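Local coordinates for cytochrome C' (Rhodopseudomonas palustris, PDB 1MQV), which is a heme-binding electron-transport protein of the four-helix-bundle type, with a high-spin heme lacking a sixth ligand, whose exact function is not known, at residues A[31-34]-A[35-38]; A[41-44]-A[45-49]; A[76-79]-A[80-84]; A[96-99]-A[100-103]. The protein carries 3 engineered substitutions. One frame throughout, in Å; residues are numbered along the deposited sequence.

Contact 1: A[31-34]-A[35-38]. Engineered in segment 31-34: W32 (natural residue Phe).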
loop_
_atom_site.group_PDB
_atom_site.type_symbol
_atom_site.label_atom_id
_atom_site.label_comp_id
_atom_site.label_asym_id
_atom_site.label_seq_id
_atom_site.Cartn_x
_atom_site.Cartn_y
_atom_site.Cartn_z
ATOM N N LYS A 31 10.681 10.085 -17.066
ATOM C CA LYS A 31 11.370 9.011 -17.772
ATOM C C LYS A 31 11.541 7.794 -16.856
ATOM O O LYS A 31 11.638 7.935 -15.640
ATOM C CB LYS A 31 12.769 9.472 -18.201
ATOM C CG LYS A 31 12.853 10.806 -18.937
ATOM C CD LYS A 31 12.328 11.975 -18.098
ATOM C CE LYS A 31 12.920 12.019 -16.687
ATOM N NZ LYS A 31 12.037 12.795 -15.752
ATOM N N TRP A 32 11.567 6.608 -17.453
ATOM C CA TRP A 32 11.792 5.365 -16.720
ATOM C C TRP A 32 13.090 5.487 -15.907
ATOM O O TRP A 32 14.076 6.063 -16.394
ATOM C CB TRP A 32 11.941 4.222 -17.722
ATOM C CG TRP A 32 12.588 3.036 -17.157
ATOM C CD1 TRP A 32 13.833 2.571 -17.451
ATOM C CD2 TRP A 32 12.007 2.092 -16.250
ATOM N NE1 TRP A 32 14.064 1.395 -16.789
ATOM C CE2 TRP A 32 12.958 1.079 -16.040
ATOM C CE3 TRP A 32 10.769 2.002 -15.587
ATOM C CZ2 TRP A 32 12.718 -0.010 -15.201
ATOM C CZ3 TRP A 32 10.532 0.907 -14.751
ATOM C CH2 TRP A 32 11.500 -0.071 -14.566
ATOM N N ASP A 33 13.085 4.961 -14.680
ATOM C CA ASP A 33 14.259 4.997 -13.817
ATOM C C ASP A 33 14.119 3.733 -13.001
ATOM O O ASP A 33 13.264 3.690 -12.107
ATOM C CB ASP A 33 14.188 6.244 -12.922
ATOM C CG ASP A 33 15.428 6.416 -12.051
ATOM O OD1 ASP A 33 15.879 5.434 -11.414
ATOM O OD2 ASP A 33 15.946 7.552 -12.003
ATOM N N GLN A 34 14.897 2.693 -13.313
ATOM C CA GLN A 34 14.747 1.430 -12.601
ATOM C C GLN A 34 14.934 1.534 -11.087
ATOM O O GLN A 34 14.201 0.914 -10.314
ATOM C CB GLN A 34 15.684 0.346 -13.151
ATOM C CG GLN A 34 15.656 -0.895 -12.270
ATOM C CD GLN A 34 15.864 -2.201 -13.012
ATOM O OE1 GLN A 34 15.389 -3.251 -12.568
ATOM N NE2 GLN A 34 16.583 -2.154 -14.133
ATOM N N ALA A 35 15.895 2.350 -10.673
ATOM C CA ALA A 35 16.187 2.538 -9.261
ATOM C C ALA A 35 14.997 3.161 -8.506
ATOM O O ALA A 35 14.677 2.746 -7.381
ATOM C CB ALA A 35 17.433 3.425 -9.121
ATOM N N VAL A 36 14.380 4.178 -9.103
ATOM C CA VAL A 36 13.224 4.831 -8.478
ATOM C C VAL A 36 12.083 3.840 -8.296
ATOM O O VAL A 36 11.402 3.851 -7.287
ATOM C CB VAL A 36 12.699 6.016 -9.355
ATOM C CG1 VAL A 36 11.304 6.491 -8.831
ATOM C CG2 VAL A 36 13.721 7.167 -9.334
ATOM N N VAL A 37 11.865 2.993 -9.301
ATOM C CA VAL A 37 10.797 2.002 -9.238
ATOM C C VAL A 37 11.089 0.967 -8.163
ATOM O O VAL A 37 10.215 0.625 -7.368
ATOM C CB VAL A 37 10.643 1.346 -10.610
ATOM C CG1 VAL A 37 9.690 0.199 -10.543
ATOM C CG2 VAL A 37 10.122 2.371 -11.567
ATOM N N GLN A 38 12.332 0.491 -8.103
ATOM C CA GLN A 38 12.728 -0.478 -7.075
ATOM C C GLN A 38 12.548 0.122 -5.682
ATOM O O GLN A 38 12.117 -0.558 -4.731
ATOM C CB GLN A 38 14.181 -0.839 -7.258
ATOM C CG GLN A 38 14.393 -1.922 -8.271
ATOM C CD GLN A 38 13.849 -3.260 -7.779
ATOM O OE1 GLN A 38 12.667 -3.556 -7.932
ATOM N NE2 GLN A 38 14.711 -4.060 -7.158
#
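The indole of W32, an engineered residue standing where the natural sequence has phenylalanine, meets V37 obliquely, its CZ3 lying 3.5 Å from V37 CG2. The two side chains cross at about a right angle, and one face of the indole carries the backbone N of Q34, 3.7 Å above the plane and displaced toward the rim. A second flat group, the carboxylate of D33, shows how an acidic residue caps a helix start: D33 is the N-cap of helix 34-50. Its OD1 takes the N-H of V36 at 3.0 Å, approached from above the carboxylate plane, 52° out of it, in a nearly straight bond. D33 CG lies opposite its own backbone N (chi1 -176°), which swings the carboxylate beside the first turn. There V36 CG2 packs tightly on D33 CG at 3.3 Å. Two backbone bonds complete the turn: V37 N to D33 O at 3.2 Å and Q38 N to Q34 O at 2.9 Å. With an alanine here instead of D33, the V36 amide would probably be left without its capping acceptor and V36 CG2 without the carboxylate beside it. D33, V36 and V37 all touch M25 of helix 4-27, while W32 leans on I96 in the loop between helices 75-95 and 99-120 and on E99 and L102 of helix 99-120.

Contact 2: A[41-44]-A[45-49]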
loop_
_atom_site.group_PDB
_atom_site.type_symbol
_atom_site.label_atom_id
_atom_site.label_comp_id
_atom_site.label_asym_id
_atom_site.label_seq_id
_atom_site.Cartn_x
_atom_site.Cartn_y
_atom_site.Cartn_z
ATOM N N LEU A 41 8.778 0.180 -4.893
ATOM C CA LEU A 41 8.215 -1.119 -4.598
ATOM C C LEU A 41 8.692 -1.622 -3.228
ATOM O O LEU A 41 7.949 -2.267 -2.489
ATOM C CB LEU A 41 8.620 -2.105 -5.701
ATOM C CG LEU A 41 7.966 -1.780 -7.037
ATOM C CD1 LEU A 41 8.560 -2.693 -8.134
ATOM C CD2 LEU A 41 6.467 -2.072 -6.924
ATOM N N ALA A 42 9.934 -1.322 -2.889
ATOM C CA ALA A 42 10.492 -1.786 -1.627
ATOM C C ALA A 42 9.739 -1.089 -0.489
ATOM O O ALA A 42 9.406 -1.715 0.516
ATOM C CB ALA A 42 11.992 -1.470 -1.569
ATOM N N ALA A 43 9.431 0.192 -0.669
ATOM C CA ALA A 43 8.706 0.937 0.387
ATOM C C ALA A 43 7.323 0.370 0.572
ATOM O O ALA A 43 6.869 0.160 1.707
ATOM C CB ALA A 43 8.584 2.372 0.034
ATOM N N ILE A 44 6.639 0.120 -0.546
ATOM C CA ILE A 44 5.297 -0.462 -0.489
ATOM C C ILE A 44 5.374 -1.796 0.256
ATOM O O ILE A 44 4.560 -2.051 1.154
ATOM C CB ILE A 44 4.708 -0.633 -1.940
ATOM C CG1 ILE A 44 4.386 0.734 -2.531
ATOM C CG2 ILE A 44 3.438 -1.515 -1.916
ATOM C CD1 ILE A 44 4.123 0.692 -4.067
ATOM N N ALA A 45 6.355 -2.641 -0.068
ATOM C CA ALA A 45 6.452 -3.950 0.598
ATOM C C ALA A 45 6.745 -3.816 2.087
ATOM O O ALA A 45 6.121 -4.486 2.900
ATOM C CB ALA A 45 7.526 -4.845 -0.061
ATOM N N ASP A 46 7.709 -2.973 2.439
ATOM C CA ASP A 46 8.034 -2.756 3.847
ATOM C C ASP A 46 6.857 -2.155 4.648
ATOM O O ASP A 46 6.609 -2.569 5.794
ATOM C CB ASP A 46 9.263 -1.841 3.973
ATOM C CG ASP A 46 10.541 -2.508 3.470
ATOM O OD1 ASP A 46 10.592 -3.757 3.442
ATOM O OD2 ASP A 46 11.498 -1.783 3.115
ATOM N N ASP A 47 6.153 -1.182 4.069
ATOM C CA ASP A 47 5.014 -0.542 4.756
ATOM C C ASP A 47 3.928 -1.563 4.985
ATOM O O ASP A 47 3.308 -1.600 6.047
ATOM C CB ASP A 47 4.447 0.628 3.949
ATOM C CG ASP A 47 5.440 1.773 3.787
ATOM O OD1 ASP A 47 6.416 1.842 4.562
ATOM O OD2 ASP A 47 5.236 2.600 2.884
ATOM N N SER A 48 3.720 -2.439 4.002
ATOM C CA SER A 48 2.682 -3.454 4.126
ATOM C C SER A 48 3.012 -4.518 5.186
ATOM O O SER A 48 2.114 -5.244 5.645
ATOM C CB SER A 48 2.454 -4.117 2.739
ATOM O OG SER A 48 1.983 -3.146 1.810
ATOM N N LYS A 49 4.285 -4.632 5.561
ATOM C CA LYS A 49 4.654 -5.606 6.578
ATOM C C LYS A 49 4.540 -4.974 7.968
ATOM O O LYS A 49 4.432 -5.667 8.973
ATOM C CB LYS A 49 6.054 -6.117 6.333
ATOM C CG LYS A 49 6.146 -7.043 5.160
ATOM C CD LYS A 49 7.615 -7.275 4.786
ATOM C CE LYS A 49 7.733 -8.521 3.924
ATOM N NZ LYS A 49 9.148 -8.605 3.447
#
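I44 and S48 are joined by two hydrogen bonds that share one acceptor. S48 OG donates to I44 O at 2.9 Å and S48 N to the same oxygen at 3.0 Å, and the two donors arrive from opposite faces of the carbonyl plane. The serine hydroxyl lies beside its own backbone N (chi1 -63°), which turns it back toward the preceding turn and lets it reach that carbonyl. The other polar links are ordinary helical bonds: L41 O receives A45 N, A42 O receives D46 N, and A43 O receives D47 N at 2.8 Å, the last nearly along the C=O axis.

A different kind of contact sets the two aspartates against backbone carbonyls. D47 CG lies 3.0 Å from A43 O, and both carboxylate oxygens of D47 also come close to that atom. All of these oxygens are acceptors, so no bond joins them. D46 does likewise with A42, its OD2 3.3 Å from A42 O. The methyl of A45 sits against another carbonyl oxygen, A45 CB lying 3.6 Å from L41 O.

Around this turn of helix 34-50, D47 packs on I11, Q14 and M15 of helix 4-27, while I44 and S48 meet L85 of helix 75-95, and I44 approaches the heme. The buried D47 carboxylate, pressed against a carbonyl oxygen, would probably be harder to ionise than one in water, whereas I44 O is doubly satisfied by a residue that carries both donors.

Contact 3: A[76-79]-A[80-84]. With HEC (heme c), chain C.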
loop_
_atom_site.group_PDB
_atom_site.type_symbol
_atom_site.label_atom_id
_atom_site.label_comp_id
_atom_site.label_asym_id
_atom_site.label_seq_id
_atom_site.Cartn_x
_atom_site.Cartn_y
_atom_site.Cartn_z
ATOM N N ALA A 76 -8.972 -11.090 9.666
ATOM C CA ALA A 76 -8.051 -12.000 8.967
ATOM C C ALA A 76 -7.935 -11.593 7.501
ATOM O O ALA A 76 -6.837 -11.561 6.938
ATOM C CB ALA A 76 -8.550 -13.433 9.063
ATOM N N LYS A 77 -9.068 -11.282 6.885
ATOM C CA LYS A 77 -9.080 -10.846 5.499
ATOM C C LYS A 77 -8.325 -9.544 5.336
ATOM O O LYS A 77 -7.544 -9.400 4.396
ATOM C CB LYS A 77 -10.526 -10.689 5.007
ATOM C CG LYS A 77 -10.682 -10.029 3.625
ATOM C CD LYS A 77 -12.159 -9.826 3.299
ATOM C CE LYS A 77 -12.357 -9.037 2.017
ATOM N NZ LYS A 77 -13.798 -8.681 1.850
ATOM N N PHE A 78 -8.549 -8.589 6.250
ATOM C CA PHE A 78 -7.875 -7.292 6.176
ATOM C C PHE A 78 -6.364 -7.504 6.288
ATOM O O PHE A 78 -5.624 -7.005 5.424
ATOM C CB PHE A 78 -8.432 -6.374 7.301
ATOM C CG PHE A 78 -7.700 -5.067 7.470
ATOM C CD1 PHE A 78 -8.026 -3.960 6.670
ATOM C CD2 PHE A 78 -6.776 -4.913 8.492
ATOM C CE1 PHE A 78 -7.438 -2.715 6.911
ATOM C CE2 PHE A 78 -6.183 -3.661 8.743
ATOM C CZ PHE A 78 -6.523 -2.563 7.947
ATOM N N ASP A 79 -5.898 -8.250 7.315
ATOM C CA ASP A 79 -4.471 -8.519 7.510
ATOM C C ASP A 79 -3.843 -9.169 6.270
ATOM O O ASP A 79 -2.748 -8.817 5.843
ATOM C CB ASP A 79 -4.225 -9.492 8.668
ATOM C CG ASP A 79 -4.520 -8.890 10.025
ATOM O OD1 ASP A 79 -4.699 -7.655 10.129
ATOM O OD2 ASP A 79 -4.543 -9.668 10.988
ATOM N N ASP A 80 -4.548 -10.142 5.706
ATOM C CA ASP A 80 -4.037 -10.851 4.542
ATOM C C ASP A 80 -3.954 -10.014 3.252
ATOM O O ASP A 80 -3.161 -10.339 2.352
ATOM C CB ASP A 80 -4.879 -12.114 4.314
ATOM C CG ASP A 80 -4.692 -13.151 5.450
ATOM O OD1 ASP A 80 -3.927 -12.902 6.404
ATOM O OD2 ASP A 80 -5.301 -14.235 5.406
ATOM N N LEU A 81 -4.734 -8.937 3.171
ATOM C CA LEU A 81 -4.707 -8.088 1.982
ATOM C C LEU A 81 -3.400 -7.297 2.081
ATOM O O LEU A 81 -2.817 -6.925 1.071
ATOM C CB LEU A 81 -5.916 -7.124 1.925
ATOM C CG LEU A 81 -6.648 -6.930 0.587
ATOM C CD1 LEU A 81 -5.654 -6.810 -0.572
ATOM C CD2 LEU A 81 -7.560 -8.138 0.362
ATOM N N PHE A 82 -2.944 -6.986 3.297
ATOM C CA PHE A 82 -1.677 -6.280 3.359
ATOM C C PHE A 82 -0.579 -7.284 2.995
ATOM O O PHE A 82 0.421 -6.929 2.358
ATOM C CB PHE A 82 -1.371 -5.733 4.747
ATOM C CG PHE A 82 -2.001 -4.418 5.017
ATOM C CD1 PHE A 82 -1.651 -3.293 4.273
ATOM C CD2 PHE A 82 -2.878 -4.276 6.083
ATOM C CE1 PHE A 82 -2.153 -2.041 4.589
ATOM C CE2 PHE A 82 -3.386 -3.020 6.405
ATOM C CZ PHE A 82 -3.021 -1.908 5.663
ATOM N N ALA A 83 -0.749 -8.534 3.412
ATOM C CA ALA A 83 0.271 -9.542 3.097
ATOM C C ALA A 83 0.291 -9.740 1.579
ATOM O O ALA A 83 1.373 -9.993 0.988
ATOM C CB ALA A 83 -0.023 -10.853 3.768
ATOM N N LYS A 84 -0.885 -9.662 0.967
ATOM C CA LYS A 84 -0.988 -9.799 -0.495
ATOM C C LYS A 84 -0.245 -8.650 -1.183
ATOM O O LYS A 84 0.539 -8.846 -2.103
ATOM C CB LYS A 84 -2.467 -9.831 -0.929
ATOM C CG LYS A 84 -2.706 -9.832 -2.434
ATOM C CD LYS A 84 -4.152 -10.171 -2.776
ATOM C CE LYS A 84 -4.360 -10.094 -4.280
ATOM N NZ LYS A 84 -5.778 -10.162 -4.603
HETATM FE FE HEC C . -4.494 2.700 1.897
HETATM C CHA HEC C . -5.278 5.218 3.990
HETATM C CHB HEC C . -2.584 4.853 0.048
HETATM C CHC HEC C . -3.092 0.094 0.254
HETATM C CHD HEC C . -6.078 0.375 4.037
HETATM N NA HEC C . -4.025 4.699 1.998
HETATM C C1A HEC C . -4.469 5.547 2.965
HETATM C C2A HEC C . -3.950 6.839 2.712
HETATM C C3A HEC C . -3.177 6.789 1.546
HETATM C C4A HEC C . -3.246 5.404 1.132
HETATM C CMA HEC C . -2.416 7.807 0.757
HETATM C CAA HEC C . -4.266 8.090 3.521
HETATM C CBA HEC C . -3.264 8.227 4.646
HETATM C CGA HEC C . -3.414 9.571 5.371
HETATM O O1A HEC C . -2.610 10.465 5.088
HETATM O O2A HEC C . -4.331 9.709 6.203
HETATM N NB HEC C . -3.180 2.525 0.476
HETATM C C1B HEC C . -2.566 3.506 -0.286
HETATM C C2B HEC C . -1.822 2.969 -1.446
HETATM C C3B HEC C . -1.972 1.638 -1.394
HETATM C C4B HEC C . -2.786 1.356 -0.176
HETATM C CMB HEC C . -1.087 3.857 -2.497
HETATM C CAB HEC C . -1.466 0.625 -2.319
HETATM C CBB HEC C . -0.133 0.564 -2.750
HETATM N NC HEC C . -4.513 0.697 2.152
HETATM C C1C HEC C . -3.888 -0.257 1.350
HETATM C C2C HEC C . -4.244 -1.572 1.721
HETATM C C3C HEC C . -5.115 -1.543 2.779
HETATM C C4C HEC C . -5.269 -0.076 3.023
HETATM C CMC HEC C . -3.877 -2.863 0.914
HETATM C CAC HEC C . -5.854 -2.568 3.503
HETATM C CBC HEC C . -5.324 -3.941 3.490
HETATM N ND HEC C . -5.504 2.728 3.660
HETATM C C1D HEC C . -6.192 1.763 4.351
HETATM C C2D HEC C . -6.966 2.334 5.473
HETATM C C3D HEC C . -6.724 3.686 5.422
HETATM C C4D HEC C . -5.800 3.940 4.319
HETATM C CMD HEC C . -7.624 1.442 6.567
HETATM C CAD HEC C . -7.282 4.734 6.497
HETATM C CBD HEC C . -6.134 4.855 7.545
HETATM C CGD HEC C . -6.613 5.664 8.748
HETATM O O1D HEC C . -7.242 6.697 8.478
HETATM O O2D HEC C . -6.372 5.260 9.903
#
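Between A76-D79 and D80-K84 the helical bonding is uneven. D80 N reaches A76 O at 3.0 Å in the regular i to i+4 manner, and A83 N reaches D79 O at 3.2 Å, but in between the pattern is shared. L81 N bonds F78 O, three residues back, at 3.1 Å and from well above the carbonyl plane, with only a weak bond to K77 O. F82 N likewise divides weak bonds between F78 O and D79 O, so this turn is locally tightened toward 3-10 geometry. With F82 CG beside its own backbone N (chi1 -84°) and F78 CG turned anti to its N (chi1 172°), the rings come together as a T-shaped pair: the edge of F82 points at the face of F78, centroids 5.2 Å apart and planes at 81°. CZ of F78 touches CE2 of F82 at 3.5 Å. F82 also meets the heme, whose CBC methyl sits 3.4 Å above the centre of its ring, a geometry consistent with a CH-pi contact. L81 CB is 3.6 Å from heme CBC. A serine in place of F82 would probably remove the ring face beneath that methyl and leave F78 without its edge partner. F78 also packs on C116, which binds the heme covalently. F78 and F82 thus line the heme pocket of the cytochrome c' four-helix bundle, with F55 and F120 packed edge-to-face around F78.

Contact 4: A[96-99]-A[100-103]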
loop_
_atom_site.group_PDB
_atom_site.type_symbol
_atom_site.label_atom_id
_atom_site.label_comp_id
_atom_site.label_asym_id
_atom_site.label_seq_id
_atom_site.Cartn_x
_atom_site.Cartn_y
_atom_site.Cartn_z
ATOM N N ILE A 96 9.578 -6.397 -12.574
ATOM C CA ILE A 96 9.648 -5.106 -13.274
ATOM C C ILE A 96 11.108 -4.659 -13.463
ATOM O O ILE A 96 11.757 -4.131 -12.563
ATOM C CB ILE A 96 8.799 -4.038 -12.528
ATOM C CG1 ILE A 96 7.331 -4.481 -12.603
ATOM C CG2 ILE A 96 8.973 -2.627 -13.198
ATOM C CD1 ILE A 96 6.339 -3.586 -11.830
ATOM N N LYS A 97 11.608 -4.848 -14.681
ATOM C CA LYS A 97 13.009 -4.580 -14.982
ATOM C C LYS A 97 13.245 -3.522 -16.071
ATOM O O LYS A 97 14.394 -3.133 -16.339
ATOM C CB LYS A 97 13.664 -5.894 -15.420
ATOM C CG LYS A 97 13.173 -6.331 -16.802
ATOM C CD LYS A 97 13.763 -7.644 -17.252
ATOM C CE LYS A 97 13.010 -8.804 -16.647
ATOM N NZ LYS A 97 13.582 -10.109 -17.068
ATOM N N ASP A 98 12.165 -3.087 -16.708
ATOM C CA ASP A 98 12.237 -2.073 -17.756
ATOM C C ASP A 98 10.872 -1.443 -17.895
ATOM O O ASP A 98 9.951 -1.890 -17.234
ATOM C CB ASP A 98 12.677 -2.690 -19.086
ATOM C CG ASP A 98 11.888 -3.933 -19.471
ATOM O OD1 ASP A 98 10.701 -4.049 -19.121
ATOM O OD2 ASP A 98 12.461 -4.799 -20.168
ATOM N N GLU A 99 10.732 -0.438 -18.768
ATOM C CA GLU A 99 9.463 0.258 -18.934
ATOM C C GLU A 99 8.356 -0.629 -19.421
ATOM O O GLU A 99 7.207 -0.518 -18.988
ATOM C CB GLU A 99 9.610 1.464 -19.860
ATOM C CG GLU A 99 8.303 2.246 -19.941
ATOM C CD GLU A 99 8.520 3.697 -20.248
ATOM O OE1 GLU A 99 9.680 4.158 -20.123
ATOM O OE2 GLU A 99 7.530 4.374 -20.601
ATOM N N ALA A 100 8.695 -1.540 -20.318
ATOM C CA ALA A 100 7.692 -2.437 -20.814
ATOM C C ALA A 100 7.105 -3.314 -19.713
ATOM O O ALA A 100 5.890 -3.496 -19.688
ATOM C CB ALA A 100 8.279 -3.303 -21.928
ATOM N N SER A 101 7.954 -3.873 -18.841
ATOM C CA SER A 101 7.469 -4.741 -17.751
ATOM C C SER A 101 6.759 -3.902 -16.669
ATOM O O SER A 101 5.870 -4.402 -15.992
ATOM C CB SER A 101 8.603 -5.619 -17.150
ATOM O OG SER A 101 9.789 -4.892 -16.931
ATOM N N LEU A 102 7.177 -2.657 -16.484
ATOM C CA LEU A 102 6.414 -1.775 -15.570
ATOM C C LEU A 102 4.964 -1.656 -16.122
ATOM O O LEU A 102 4.006 -1.821 -15.377
ATOM C CB LEU A 102 7.032 -0.387 -15.531
ATOM C CG LEU A 102 6.145 0.647 -14.835
ATOM C CD1 LEU A 102 6.094 0.327 -13.347
ATOM C CD2 LEU A 102 6.683 2.085 -15.053
ATOM N N LYS A 103 4.788 -1.371 -17.418
ATOM C CA LYS A 103 3.437 -1.273 -17.976
ATOM C C LYS A 103 2.649 -2.610 -17.923
ATOM O O LYS A 103 1.444 -2.635 -17.705
ATOM C CB LYS A 103 3.467 -0.751 -19.432
ATOM C CG LYS A 103 3.921 0.753 -19.550
ATOM C CD LYS A 103 4.227 1.101 -20.968
ATOM C CE LYS A 103 4.702 2.527 -21.055
ATOM N NZ LYS A 103 5.217 2.745 -22.432
#
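D98 is the N-cap of helix 99-120, and its OD1 is held by S101. D98 OD1 accepts S101 N at 2.8 Å, met nearly head-on along the C-O bond, and also the hydroxyl S101 OG at a short 2.5 Å, this time from above the carboxylate plane, 51° out of it. Two donors of one residue therefore hold OD1 from different directions and fix the rotation of the acid. The serine can do this because OG is wedged between its own backbone N and carbonyl carbon (chi1 44°), the position that points it back at the residues before the helix.

Behind this first shell, backbone bonds set the turn: L102 N to D98 O, lying in the carbonyl plane, and K103 N to E99 O at 3.0 Å. Apolar contact adds a second anchor. I96, the residue at which the preceding helix loses its helical geometry, lays CG2 against L102, 3.6 Å from CA and 3.8 Å from CB. One turn along, E99 and K103 make a salt bridge, long and weak as a hydrogen bond, with E99 OE2 3.4 Å from K103 NZ.

The wider frame is the junction between helices 75-95 and 99-120: I96 rests on N105 and I106 of the second of these, and L102 on M25 and L26 of helix 4-27. The hydroxyl that donates to D98 OD1 is itself an acceptor, taking K97 N at 2.9 Å on S101 OG.

Followed from the N terminus, the four contacts lie in series; none nests in or crosses another. None closes a long loop, since the two segments of each adjoin. Contact 1 ends the loop from helix 4-27 and starts helix 34-50, contact 2 lies farther along the same helix, contact 3 near the start of helix 75-95, and contact 4 ends the loop after that helix and starts helix 99-120. The two helix starts, at one end of the bundle, meet directly: W32 CZ2 comes within 3.3 Å of D98 CA. Nearer the heme, contacts 2 and 3 touch through S48 CB and F82 O, 3.5 Å apart, tying helix 34-50 to helix 75-95.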